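Local coordinates for putative uncharacterized protein (PDB 4R12) that probably serves as the essential, putatively substrate-recruiting subunit of gamma-secretase, the protease complex that cleaves integral membrane proteins such as Notch within the membrane, at residues Ile215-Pro220 and Thr436-Ile441; Leu244-Lys249 and Asn456-Cys461; Gly329-Asp334 and Ser368-Lys373; Gly338-Tyr343 and Asn421-Thr426; Ser464-Phe469 and Ser498-Lys503. All coordinates share one frame; numbering follows the deposited sequence.

Contact 1 (Ile215-Pro220 and Thr436-Ile441)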
# COMPACT_ATOMS: atom_id res chain seq x y z
N ILE A 215 -10.42 21.23 4.98
CA ILE A 215 -10.99 19.89 5.05
C ILE A 215 -9.94 18.92 4.52
O ILE A 215 -9.52 19.04 3.38
CB ILE A 215 -12.28 19.75 4.22
CG1 ILE A 215 -13.31 20.83 4.60
CG2 ILE A 215 -12.86 18.34 4.34
CD1 ILE A 215 -13.71 20.79 6.03
N LEU A 216 -9.50 17.99 5.35
CA LEU A 216 -8.50 17.02 4.94
C LEU A 216 -9.19 15.69 4.59
O LEU A 216 -9.84 15.08 5.45
CB LEU A 216 -7.47 16.80 6.03
CG LEU A 216 -6.39 15.77 5.71
CD1 LEU A 216 -5.60 16.19 4.46
CD2 LEU A 216 -5.46 15.59 6.91
N VAL A 217 -9.05 15.27 3.35
CA VAL A 217 -9.62 14.00 2.91
C VAL A 217 -8.45 13.09 2.52
O VAL A 217 -7.68 13.43 1.64
CB VAL A 217 -10.57 14.19 1.72
CG1 VAL A 217 -11.14 12.85 1.26
CG2 VAL A 217 -11.68 15.18 2.07
N MET A 218 -8.32 11.95 3.17
CA MET A 218 -7.08 11.20 3.08
C MET A 218 -7.29 9.70 3.12
O MET A 218 -8.38 9.22 3.47
CB MET A 218 -6.16 11.59 4.23
CG MET A 218 -6.64 11.06 5.57
SD MET A 218 -5.80 11.95 6.91
CE MET A 218 -6.10 10.83 8.28
N LEU A 219 -6.23 8.97 2.78
CA LEU A 219 -6.23 7.52 2.83
C LEU A 219 -4.80 7.02 2.81
O LEU A 219 -3.88 7.73 2.36
CB LEU A 219 -7.02 6.92 1.66
CG LEU A 219 -6.67 7.27 0.21
CD1 LEU A 219 -5.43 6.52 -0.30
CD2 LEU A 219 -7.88 7.00 -0.70
N PRO A 220 -4.59 5.79 3.29
CA PRO A 220 -3.30 5.12 3.13
C PRO A 220 -3.28 4.36 1.81
O PRO A 220 -4.13 3.50 1.61
CB PRO A 220 -3.27 4.16 4.33
CG PRO A 220 -4.72 3.80 4.54
CD PRO A 220 -5.53 5.02 4.14
N THR A 436 -20.22 14.37 -3.61
CA THR A 436 -21.31 15.27 -3.22
C THR A 436 -21.13 15.71 -1.76
O THR A 436 -21.34 16.88 -1.41
CB THR A 436 -22.66 14.58 -3.42
OG1 THR A 436 -22.81 14.23 -4.80
CG2 THR A 436 -23.82 15.50 -2.99
N PHE A 437 -20.72 14.77 -0.92
CA PHE A 437 -20.49 15.03 0.50
C PHE A 437 -19.39 16.08 0.69
O PHE A 437 -19.57 17.05 1.42
CB PHE A 437 -20.14 13.72 1.22
CG PHE A 437 -19.51 13.90 2.58
CD1 PHE A 437 -20.24 14.43 3.64
CD2 PHE A 437 -18.21 13.49 2.81
CE1 PHE A 437 -19.67 14.57 4.90
CE2 PHE A 437 -17.62 13.63 4.07
CZ PHE A 437 -18.36 14.17 5.12
N ILE A 438 -18.25 15.86 0.03
CA ILE A 438 -17.14 16.80 0.12
C ILE A 438 -17.54 18.18 -0.38
O ILE A 438 -17.22 19.19 0.26
CB ILE A 438 -15.91 16.27 -0.65
CG1 ILE A 438 -15.30 15.10 0.12
CG2 ILE A 438 -14.87 17.38 -0.88
CD1 ILE A 438 -14.39 14.22 -0.71
N ASP A 439 -18.25 18.22 -1.50
CA ASP A 439 -18.75 19.48 -2.03
C ASP A 439 -19.65 20.20 -1.02
O ASP A 439 -19.52 21.40 -0.80
CB ASP A 439 -19.50 19.25 -3.35
CG ASP A 439 -20.07 20.54 -3.94
OD1 ASP A 439 -19.30 21.31 -4.57
OD2 ASP A 439 -21.28 20.80 -3.77
N ARG A 440 -20.54 19.45 -0.36
CA ARG A 440 -21.43 20.07 0.62
C ARG A 440 -20.67 20.61 1.83
O ARG A 440 -20.90 21.76 2.23
CB ARG A 440 -22.51 19.08 1.06
CG ARG A 440 -23.55 18.81 -0.03
CD ARG A 440 -24.80 18.14 0.53
NE ARG A 440 -25.40 18.94 1.60
CZ ARG A 440 -26.29 18.48 2.48
NH1 ARG A 440 -26.71 17.22 2.44
NH2 ARG A 440 -26.77 19.29 3.41
N ILE A 441 -19.77 19.82 2.41
CA ILE A 441 -19.10 20.34 3.61
C ILE A 441 -18.04 21.38 3.26
O ILE A 441 -17.57 22.10 4.14
CB ILE A 441 -18.44 19.22 4.47
CG1 ILE A 441 -17.31 18.54 3.72
CG2 ILE A 441 -19.48 18.22 4.97
CD1 ILE A 441 -16.50 17.63 4.61
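I438 and V217 meet tip to tip where helix 427-441 lies against strand 214-220. Followed outward, the I438 side chain leaves a CB that is itself turned neither at the strand nor from it; CG1, anti to the carbonyl carbon (chi1 -72°), is the first atom to arrive, 4.1 Å from V217 CG2. The extended second torsion (chi2 162°) then carries CD1 forward until it lies 4.0 Å from V217 CG2, with V217 CG1 equally near, so the methyl sits over both branches of the valine. It also packs on V247 of helix 234-252. Helices packed on a parallel strand belong to the alpha/beta fold of the nicastrin large lobe, which resembles that of zinc exopeptidases: strand 214-220 runs parallel to both its neighbours, 262-268 and 319-325, and helix 427-441 covers the face from which I215 and V217 project. One helical turn on, I441 holds CG1 in the crowded position between its backbone N and carbonyl carbon (chi1 65°), and CD1 comes within 3.7 Å of I215 CG2, the two chains meeting at a slant. I441 leans in addition on I357 of helix 352-362, which flanks the same helix.

Contact 2 (Leu244-Lys249 and Asn456-Cys461)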
# COMPACT_ATOMS: atom_id res chain seq x y z
N LEU A 244 -10.93 7.74 -4.34
CA LEU A 244 -10.57 9.13 -4.07
C LEU A 244 -10.03 9.85 -5.31
O LEU A 244 -10.36 11.02 -5.55
CB LEU A 244 -9.56 9.22 -2.93
CG LEU A 244 -9.33 10.66 -2.44
CD1 LEU A 244 -10.68 11.31 -2.08
CD2 LEU A 244 -8.40 10.65 -1.23
N LEU A 245 -9.23 9.17 -6.12
CA LEU A 245 -8.82 9.78 -7.38
C LEU A 245 -10.03 10.06 -8.28
O LEU A 245 -10.06 11.09 -8.96
CB LEU A 245 -7.79 8.91 -8.14
CG LEU A 245 -6.40 8.87 -7.47
CD1 LEU A 245 -5.55 7.73 -8.07
CD2 LEU A 245 -5.67 10.21 -7.65
N SER A 246 -11.02 9.17 -8.27
CA SER A 246 -12.20 9.34 -9.12
C SER A 246 -13.11 10.46 -8.56
O SER A 246 -13.74 11.20 -9.32
CB SER A 246 -12.97 8.03 -9.25
OG SER A 246 -12.13 7.02 -9.82
N VAL A 247 -13.15 10.58 -7.24
CA VAL A 247 -13.81 11.71 -6.58
C VAL A 247 -13.16 13.03 -7.02
O VAL A 247 -13.84 13.99 -7.37
CB VAL A 247 -13.73 11.56 -5.04
CG1 VAL A 247 -14.00 12.91 -4.35
CG2 VAL A 247 -14.73 10.50 -4.55
N ILE A 248 -11.83 13.07 -6.98
CA ILE A 248 -11.06 14.26 -7.36
C ILE A 248 -11.31 14.58 -8.84
O ILE A 248 -11.59 15.73 -9.21
CB ILE A 248 -9.56 14.05 -7.07
CG1 ILE A 248 -9.35 13.98 -5.55
CG2 ILE A 248 -8.73 15.17 -7.65
CD1 ILE A 248 -8.00 13.50 -5.12
N LYS A 249 -11.26 13.57 -9.69
CA LYS A 249 -11.55 13.81 -11.10
C LYS A 249 -12.98 14.36 -11.29
O LYS A 249 -13.21 15.24 -12.13
CB LYS A 249 -11.37 12.52 -11.91
CG LYS A 249 -11.64 12.71 -13.42
CD LYS A 249 -10.48 13.44 -14.12
CE LYS A 249 -10.73 13.53 -15.64
NZ LYS A 249 -9.72 14.40 -16.31
N ASN A 456 -13.83 3.79 -15.09
CA ASN A 456 -13.74 2.52 -15.81
C ASN A 456 -12.33 2.20 -16.30
O ASN A 456 -12.00 1.04 -16.56
CB ASN A 456 -14.71 2.51 -16.99
CG ASN A 456 -16.16 2.53 -16.54
OD1 ASN A 456 -16.47 2.18 -15.40
ND2 ASN A 456 -17.05 2.95 -17.43
N ILE A 457 -11.50 3.22 -16.44
CA ILE A 457 -10.09 3.00 -16.77
C ILE A 457 -9.27 2.71 -15.51
O ILE A 457 -8.49 1.74 -15.45
CB ILE A 457 -9.49 4.22 -17.50
CG1 ILE A 457 -10.04 4.31 -18.92
CG2 ILE A 457 -7.95 4.12 -17.54
CD1 ILE A 457 -9.76 5.65 -19.56
N LEU A 458 -9.46 3.55 -14.49
CA LEU A 458 -8.60 3.48 -13.31
C LEU A 458 -8.85 2.25 -12.44
O LEU A 458 -7.91 1.69 -11.87
CB LEU A 458 -8.76 4.74 -12.45
CG LEU A 458 -7.73 4.83 -11.32
CD1 LEU A 458 -6.34 4.91 -11.88
CD2 LEU A 458 -7.98 6.03 -10.43
N TYR A 459 -10.11 1.82 -12.33
CA TYR A 459 -10.44 0.71 -11.43
C TYR A 459 -9.69 -0.59 -11.81
O TYR A 459 -8.95 -1.13 -10.98
CB TYR A 459 -11.95 0.50 -11.39
CG TYR A 459 -12.39 -0.65 -10.53
CD1 TYR A 459 -12.20 -0.62 -9.15
CD2 TYR A 459 -13.00 -1.75 -11.09
CE1 TYR A 459 -12.62 -1.69 -8.34
CE2 TYR A 459 -13.42 -2.82 -10.29
CZ TYR A 459 -13.22 -2.77 -8.92
OH TYR A 459 -13.64 -3.84 -8.14
N PRO A 460 -9.84 -1.07 -13.07
CA PRO A 460 -9.02 -2.24 -13.42
C PRO A 460 -7.53 -1.94 -13.43
O PRO A 460 -6.74 -2.86 -13.17
CB PRO A 460 -9.49 -2.60 -14.85
CG PRO A 460 -10.41 -1.55 -15.28
CD PRO A 460 -10.62 -0.55 -14.21
N CYS A 461 -7.14 -0.69 -13.71
CA CYS A 461 -5.73 -0.33 -13.68
C CYS A 461 -5.08 -0.57 -12.30
O CYS A 461 -3.95 -1.04 -12.22
CB CYS A 461 -5.54 1.13 -14.09
SG CYS A 461 -3.81 1.63 -14.23
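Packing of two helices that lie far apart in sequence, 234-252 and 452-463, brings L458 against L245 and S246. The contact is small and buried, and on the second helix one methyl does the work. L458 CD2 lies 3.7 Å from L245 CB and 3.8 Å from L245 CD1, so it nestles against the root of the other leucine as well as its tip, the two side chains crossing at about a right angle. What puts it there is the first torsion of L458, with CG anti to the backbone N (chi1 -171°). The same CD2 approaches S246 OG at 4.3 Å, a plain van der Waals approach, since CD2 is a methyl; the hydroxyl has its hydrogen bond within its own helix, to the carbonyl oxygen of V242. A buried serine thus presents a short, satisfied side chain to a leucine, and the backbones come to 8.1 Å between S246 CA and L458 CA. Helix 234-252 belongs to the large lobe, where L245 also packs on strand 262-268, together with L244 and I248, and S246 on helix 427-441, together with V247; helix 452-463 is laid beside it with F454, I455 and F462 extending the same interface. Just beyond L458 the second helix is kinked, because P460 has no N-H to give to the turn before it. The regular pattern resumes at C461, whose N reaches I457 O at 3.3 Å and whose sulfur is joined in a disulfide to C468.

Contact 3 (Gly329-Asp334 and Ser368-Lys373)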
# COMPACT_ATOMS: atom_id res chain seq x y z
N GLY A 329 -14.28 -1.22 -0.02
CA GLY A 329 -14.62 -1.96 -1.22
C GLY A 329 -15.39 -3.25 -0.99
O GLY A 329 -15.77 -3.96 -1.93
N ARG A 330 -15.64 -3.56 0.28
CA ARG A 330 -16.49 -4.70 0.59
C ARG A 330 -17.63 -4.33 1.50
O ARG A 330 -17.85 -5.01 2.50
CB ARG A 330 -15.68 -5.81 1.25
CG ARG A 330 -14.99 -6.70 0.29
CD ARG A 330 -14.27 -7.83 1.01
NE ARG A 330 -15.14 -8.93 1.38
CZ ARG A 330 -15.46 -9.95 0.59
NH1 ARG A 330 -15.01 -10.00 -0.66
NH2 ARG A 330 -16.25 -10.92 1.04
N ALA A 331 -18.35 -3.28 1.16
CA ALA A 331 -19.54 -2.92 1.91
C ALA A 331 -20.45 -4.15 2.04
O ALA A 331 -20.55 -4.96 1.11
CB ALA A 331 -20.26 -1.76 1.25
N GLN A 332 -21.06 -4.30 3.22
CA GLN A 332 -21.86 -5.47 3.59
C GLN A 332 -23.33 -5.33 3.22
O GLN A 332 -23.96 -4.34 3.58
CB GLN A 332 -21.77 -5.70 5.10
CG GLN A 332 -20.38 -5.95 5.61
CD GLN A 332 -19.82 -7.24 5.07
OE1 GLN A 332 -20.07 -8.32 5.62
NE2 GLN A 332 -19.07 -7.15 3.98
N LEU A 333 -23.88 -6.33 2.55
CA LEU A 333 -25.29 -6.31 2.19
C LEU A 333 -26.20 -6.35 3.43
O LEU A 333 -26.06 -7.22 4.28
CB LEU A 333 -25.61 -7.48 1.27
CG LEU A 333 -27.06 -7.57 0.80
CD1 LEU A 333 -27.49 -6.29 0.10
CD2 LEU A 333 -27.19 -8.77 -0.13
N ASP A 334 -27.10 -5.38 3.53
CA ASP A 334 -28.12 -5.39 4.58
C ASP A 334 -29.41 -5.91 3.96
O ASP A 334 -29.96 -5.27 3.06
CB ASP A 334 -28.31 -3.99 5.18
CG ASP A 334 -29.30 -3.95 6.36
OD1 ASP A 334 -30.22 -4.78 6.43
OD2 ASP A 334 -29.15 -3.05 7.22
N SER A 368 -29.49 4.77 -4.88
CA SER A 368 -28.34 4.54 -4.00
C SER A 368 -28.31 3.11 -3.44
O SER A 368 -29.32 2.62 -2.94
CB SER A 368 -28.34 5.54 -2.85
OG SER A 368 -27.26 5.29 -1.99
N THR A 369 -27.16 2.45 -3.54
CA THR A 369 -27.01 1.10 -3.00
C THR A 369 -26.18 1.11 -1.72
O THR A 369 -25.85 0.05 -1.18
CB THR A 369 -26.34 0.16 -4.01
OG1 THR A 369 -25.03 0.64 -4.34
CG2 THR A 369 -27.16 0.09 -5.28
N ILE A 370 -25.88 2.31 -1.24
CA ILE A 370 -25.02 2.51 -0.09
C ILE A 370 -25.78 3.14 1.08
O ILE A 370 -26.57 4.07 0.89
CB ILE A 370 -23.81 3.42 -0.45
CG1 ILE A 370 -22.95 2.75 -1.52
CG2 ILE A 370 -23.00 3.76 0.79
CD1 ILE A 370 -22.29 1.46 -1.07
N THR A 371 -25.57 2.60 2.27
CA THR A 371 -26.10 3.19 3.48
C THR A 371 -24.99 3.24 4.53
O THR A 371 -24.04 2.44 4.48
CB THR A 371 -27.33 2.40 4.02
OG1 THR A 371 -27.95 3.13 5.07
CG2 THR A 371 -26.91 1.03 4.54
N PHE A 372 -25.07 4.19 5.46
CA PHE A 372 -24.06 4.32 6.50
C PHE A 372 -24.59 3.89 7.87
O PHE A 372 -25.74 4.19 8.23
CB PHE A 372 -23.54 5.76 6.58
CG PHE A 372 -22.73 6.18 5.38
CD1 PHE A 372 -21.44 5.71 5.19
CD2 PHE A 372 -23.27 7.04 4.44
CE1 PHE A 372 -20.68 6.08 4.08
CE2 PHE A 372 -22.53 7.43 3.33
CZ PHE A 372 -21.23 6.95 3.15
N LYS A 373 -23.76 3.18 8.61
CA LYS A 373 -24.08 2.74 9.96
C LYS A 373 -23.01 3.17 10.94
O LYS A 373 -21.83 3.30 10.58
CB LYS A 373 -24.25 1.22 10.01
CG LYS A 373 -25.58 0.76 9.46
CD LYS A 373 -25.63 -0.75 9.28
CE LYS A 373 -26.85 -1.13 8.45
NZ LYS A 373 -26.94 -2.60 8.23
O HOH W 1 -24.88 -4.44 6.66
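D334 and K373 reach across from strands 332-334 and 370-374, which lie on opposite sides of strand 339-347 and pair with it rather than with each other. Their salt bridge is the close part of the contact, although both residues are partly exposed: K373 NZ stands 2.5 Å from D334 OD2, a value so short that it is doubtful in detail. The lysine gets there by running extended beyond CG, while D334 holds CG anti to its backbone N (chi1 -176°). A water molecule fills in beside them, giving a hydrogen bond to Q332 O and taking one from K373 NZ, each 3.2 Å long. The buried side is, by contrast, the looser one. A331 CB and I370 CD1 only just touch, at 4.5 Å, and I370 finds more company in I430 and I433 of helix 427-441. Along the first segment the Q332 side chain folds back to R330, its NE2 giving a bond of 2.9 Å to R330 O that lies only 8° out of the amide plane. The other carboxylate oxygen, D334 OD1, takes the backbone N of N336. With the ammonium on one oxygen and a backbone N-H on the other, the aspartate is likely to stay charged and its carboxylate to be held against turning.

Contact 4 (Gly338-Tyr343 and Asn421-Thr426)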
# COMPACT_ATOMS: atom_id res chain seq x y z
N GLY A 338 -31.85 -3.56 1.62
CA GLY A 338 -31.46 -3.89 0.26
C GLY A 338 -30.33 -2.97 -0.18
O GLY A 338 -30.25 -2.58 -1.34
N LYS A 339 -29.47 -2.62 0.78
CA LYS A 339 -28.35 -1.72 0.54
C LYS A 339 -27.09 -2.26 1.22
O LYS A 339 -27.18 -3.07 2.15
CB LYS A 339 -28.65 -0.30 1.06
CG LYS A 339 -29.82 0.42 0.36
CD LYS A 339 -29.78 1.93 0.62
CE LYS A 339 -31.09 2.64 0.22
NZ LYS A 339 -31.24 2.83 -1.25
N TYR A 340 -25.93 -1.82 0.74
CA TYR A 340 -24.64 -2.23 1.29
C TYR A 340 -24.19 -1.22 2.34
O TYR A 340 -24.28 -0.01 2.11
CB TYR A 340 -23.59 -2.34 0.18
CG TYR A 340 -23.89 -3.40 -0.85
CD1 TYR A 340 -23.56 -4.73 -0.62
CD2 TYR A 340 -24.52 -3.07 -2.05
CE1 TYR A 340 -23.84 -5.70 -1.55
CE2 TYR A 340 -24.79 -4.05 -2.99
CZ TYR A 340 -24.45 -5.36 -2.74
OH TYR A 340 -24.73 -6.33 -3.68
N SER A 341 -23.70 -1.71 3.48
CA SER A 341 -23.34 -0.82 4.59
C SER A 341 -21.88 -0.44 4.61
O SER A 341 -21.00 -1.31 4.52
CB SER A 341 -23.68 -1.48 5.93
OG SER A 341 -25.03 -1.89 5.98
N LEU A 342 -21.62 0.86 4.74
CA LEU A 342 -20.30 1.33 5.15
C LEU A 342 -20.44 1.85 6.56
O LEU A 342 -21.51 2.32 6.95
CB LEU A 342 -19.76 2.42 4.21
CG LEU A 342 -19.38 1.95 2.81
CD1 LEU A 342 -18.97 3.16 1.92
CD2 LEU A 342 -18.24 0.90 2.84
N TYR A 343 -19.36 1.79 7.32
CA TYR A 343 -19.40 2.08 8.74
C TYR A 343 -18.60 3.33 9.07
O TYR A 343 -17.53 3.56 8.51
CB TYR A 343 -18.89 0.88 9.54
CG TYR A 343 -19.87 -0.27 9.49
CD1 TYR A 343 -19.83 -1.20 8.46
CD2 TYR A 343 -20.86 -0.39 10.46
CE1 TYR A 343 -20.76 -2.24 8.40
CE2 TYR A 343 -21.78 -1.41 10.41
CZ TYR A 343 -21.73 -2.34 9.39
OH TYR A 343 -22.65 -3.36 9.36
N ASN A 421 -12.06 -9.63 -4.85
CA ASN A 421 -12.28 -9.48 -3.42
C ASN A 421 -13.05 -8.20 -3.09
O ASN A 421 -13.33 -7.94 -1.93
CB ASN A 421 -10.93 -9.49 -2.67
CG ASN A 421 -11.10 -9.64 -1.15
OD1 ASN A 421 -11.86 -10.48 -0.67
ND2 ASN A 421 -10.37 -8.82 -0.39
N VAL A 422 -13.37 -7.39 -4.09
CA VAL A 422 -14.07 -6.13 -3.82
C VAL A 422 -15.31 -6.01 -4.70
O VAL A 422 -15.45 -6.75 -5.67
CB VAL A 422 -13.17 -4.90 -4.06
CG1 VAL A 422 -12.16 -4.73 -2.90
CG2 VAL A 422 -12.44 -5.01 -5.41
N LEU A 423 -16.20 -5.09 -4.34
CA LEU A 423 -17.48 -4.93 -5.04
C LEU A 423 -17.44 -3.77 -6.03
O LEU A 423 -17.88 -2.65 -5.71
CB LEU A 423 -18.62 -4.73 -4.04
CG LEU A 423 -18.95 -5.93 -3.14
CD1 LEU A 423 -20.07 -5.57 -2.13
CD2 LEU A 423 -19.37 -7.13 -3.98
N GLY A 424 -16.95 -4.03 -7.24
CA GLY A 424 -16.95 -3.02 -8.28
C GLY A 424 -18.32 -2.36 -8.47
O GLY A 424 -18.40 -1.18 -8.82
N SER A 425 -19.39 -3.11 -8.25
CA SER A 425 -20.73 -2.57 -8.43
C SER A 425 -21.08 -1.43 -7.45
O SER A 425 -22.05 -0.70 -7.67
CB SER A 425 -21.77 -3.69 -8.31
OG SER A 425 -21.77 -4.23 -6.99
N THR A 426 -20.30 -1.27 -6.38
CA THR A 426 -20.57 -0.17 -5.43
C THR A 426 -19.75 1.08 -5.72
O THR A 426 -19.99 2.13 -5.12
CB THR A 426 -20.27 -0.58 -3.95
OG1 THR A 426 -18.88 -0.90 -3.80
CG2 THR A 426 -21.13 -1.77 -3.50
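The meeting of a strand with the loop that leads into helix 427-441 sets the ring of Y340 against L423 and T426. Y340 lies on strand 339-347, just past the tight turn of a beta hairpin in which G338 and K339 both face D334, a G1 beta bulge; the positive phi of G338 (65°) suits a glycine. From the strand the tyrosine ring reaches toward the loop and is met there by two methyl groups near different ring atoms, both obliquely. L423 CD1 approaches the CD1-CE1 bond, 3.8 Å from Y340 CE1 and 3.9 Å from Y340 CD1, while T426 CG2 comes to 3.9 Å from Y340 CD2 and 4.2 Å from Y340 CG. Both side chains lie roughly at right angles to the tyrosine, and A331 and L333 add to its surroundings. The threonine is divided between two tasks. Its first torsion (chi1 62°) turns CG2 to the ring and OG1 back to its own loop, where T426 OG1 donates to L423 O at 2.8 Å, in the carbonyl plane and at 151° to the C=O. T426 N reaches the same L423 O at 2.9 Å, so one oxygen is gripped by two donors of one residue. With an alanine here, L423 O would probably be left with the backbone N-H as its sole donor of the pair, and a gap would open beside Y340 CD2. With its hydroxyl spent on L423 O, T426 has its methyl to offer the aromatic ring, so the contact itself is apolar.

Contact 5 (Ser464-Phe469 and Ser498-Lys503)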
# COMPACT_ATOMS: atom_id res chain seq x y z
N SER A 464 -6.20 -4.81 -11.16
CA SER A 464 -5.92 -5.95 -12.04
C SER A 464 -4.64 -5.85 -12.85
O SER A 464 -3.83 -6.78 -12.86
CB SER A 464 -7.08 -6.16 -13.04
OG SER A 464 -8.17 -6.83 -12.43
N SER A 465 -4.48 -4.75 -13.58
CA SER A 465 -3.38 -4.63 -14.55
C SER A 465 -3.04 -3.16 -14.77
O SER A 465 -3.84 -2.42 -15.33
CB SER A 465 -3.76 -5.30 -15.88
OG SER A 465 -2.66 -5.28 -16.79
N ILE A 466 -1.87 -2.76 -14.31
CA ILE A 466 -1.57 -1.34 -14.16
C ILE A 466 -0.97 -0.74 -15.46
O ILE A 466 0.14 -0.23 -15.50
CB ILE A 466 -0.65 -1.13 -12.92
CG1 ILE A 466 -0.51 0.36 -12.59
CG2 ILE A 466 0.70 -1.87 -13.07
CD1 ILE A 466 -0.10 0.64 -11.16
N THR A 467 -1.77 -0.78 -16.52
CA THR A 467 -1.33 -0.33 -17.83
C THR A 467 -1.91 1.03 -18.25
O THR A 467 -1.66 1.51 -19.36
CB THR A 467 -1.68 -1.39 -18.88
OG1 THR A 467 -3.10 -1.66 -18.82
CG2 THR A 467 -0.91 -2.70 -18.59
N CYS A 468 -2.69 1.65 -17.36
CA CYS A 468 -3.41 2.88 -17.70
C CYS A 468 -2.53 4.13 -17.58
O CYS A 468 -1.56 4.14 -16.83
CB CYS A 468 -4.64 3.05 -16.81
SG CYS A 468 -4.26 3.45 -15.07
N PHE A 469 -2.89 5.16 -18.34
CA PHE A 469 -2.28 6.49 -18.26
C PHE A 469 -0.77 6.50 -18.39
O PHE A 469 -0.09 7.36 -17.83
CB PHE A 469 -2.67 7.17 -16.94
CG PHE A 469 -4.14 7.41 -16.84
CD1 PHE A 469 -4.80 8.16 -17.80
CD2 PHE A 469 -4.87 6.87 -15.80
CE1 PHE A 469 -6.16 8.38 -17.73
CE2 PHE A 469 -6.23 7.09 -15.70
CZ PHE A 469 -6.88 7.85 -16.68
N SER A 498 11.27 5.99 -5.61
CA SER A 498 9.84 5.68 -5.68
C SER A 498 9.53 4.67 -6.77
O SER A 498 9.99 4.81 -7.91
CB SER A 498 9.01 6.95 -5.91
OG SER A 498 8.90 7.73 -4.73
N PRO A 499 8.71 3.66 -6.44
CA PRO A 499 8.25 2.71 -7.46
C PRO A 499 7.28 3.36 -8.44
O PRO A 499 6.78 4.46 -8.20
CB PRO A 499 7.54 1.62 -6.64
CG PRO A 499 7.87 1.92 -5.17
CD PRO A 499 8.16 3.37 -5.11
N TYR A 500 7.01 2.64 -9.52
CA TYR A 500 6.13 3.11 -10.59
C TYR A 500 4.79 3.58 -10.05
O TYR A 500 4.29 4.63 -10.44
CB TYR A 500 5.92 2.00 -11.62
CG TYR A 500 5.07 2.41 -12.80
CD1 TYR A 500 5.63 3.06 -13.90
CD2 TYR A 500 3.70 2.15 -12.83
CE1 TYR A 500 4.86 3.45 -14.99
CE2 TYR A 500 2.92 2.52 -13.92
CZ TYR A 500 3.51 3.17 -15.00
OH TYR A 500 2.73 3.55 -16.09
N GLU A 501 4.23 2.78 -9.14
CA GLU A 501 2.92 3.06 -8.58
C GLU A 501 2.82 4.44 -7.92
O GLU A 501 1.82 5.13 -8.10
CB GLU A 501 2.53 1.97 -7.57
CG GLU A 501 1.93 0.73 -8.21
CD GLU A 501 2.96 -0.19 -8.85
OE1 GLU A 501 2.54 -1.13 -9.57
OE2 GLU A 501 4.18 0.02 -8.65
N THR A 502 3.84 4.83 -7.15
CA THR A 502 3.87 6.15 -6.54
C THR A 502 4.01 7.27 -7.57
O THR A 502 3.31 8.27 -7.51
CB THR A 502 5.02 6.27 -5.50
OG1 THR A 502 4.75 5.40 -4.41
CG2 THR A 502 5.12 7.68 -4.95
N LYS A 503 4.93 7.09 -8.52
CA LYS A 503 5.09 8.09 -9.58
C LYS A 503 3.81 8.27 -10.39
O LYS A 503 3.43 9.40 -10.72
CB LYS A 503 6.24 7.69 -10.49
CG LYS A 503 7.59 7.63 -9.79
CD LYS A 503 8.69 7.22 -10.77
CE LYS A 503 10.05 7.61 -10.21
NZ LYS A 503 10.93 6.44 -9.95
O HOH W 2 0.63 2.33 -16.48
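I466 is met by both Y500 and E501, residues of the first turn of helix 500-512, and the interactions fall into three kinds. The apolar kind is tightest at I466 CD1, which lies 3.6 Å from E501 CG; I466 CG1 stands further off, 4.3 Å from Y500 CE2. The glutamate bends its chain (chi2 77°) so that CG and OE1 both reach I466 CD1, and this produces the second kind, a carboxylate against hydrocarbon, with E501 OE1 at 3.6 Å from I466 CD1. That oxygen has its polar partner in the backbone N of N483. A leucine in place of E501 would probably leave the N483 N-H without this acceptor. The third kind is water-mediated. One molecule gives hydrogen bonds to I466 O at 2.8 Å and C468 O at 2.9 Å and accepts one from Y500 OH at 2.5 Å, a short distance, so it bridges loop and helix; the hydroxyl is also bonded to N470 ND2. I466 itself is the centre of an inverse gamma turn, closed by a weak bond from T467 N to S465 O, and P499 occupies the N-cap position of helix 500-512, so the contact joins a tight turn of the loop to the start of a helix.

Overall arrangement
From the N terminus, strand 214-220 and helix 234-252 open contacts 1 and 2 in turn, and strands 332-334 and 339-347 then open contacts 3 and 4. Strand 370-374 closes contact 3 before the loop at 421-426 closes contact 4, so these two cross, their centres about 5 Å apart. Both nest inside the long loops of contacts 1 and 2, which close at helices 427-441 and 452-463 and likewise cross. Contact 5 follows in series, the loop after helix 452-463 being closed by the start of helix 500-512; a disulfide links it to contact 2. Together they join large-lobe strands to their helices and the outlying hairpin to the loop before helix 427-441.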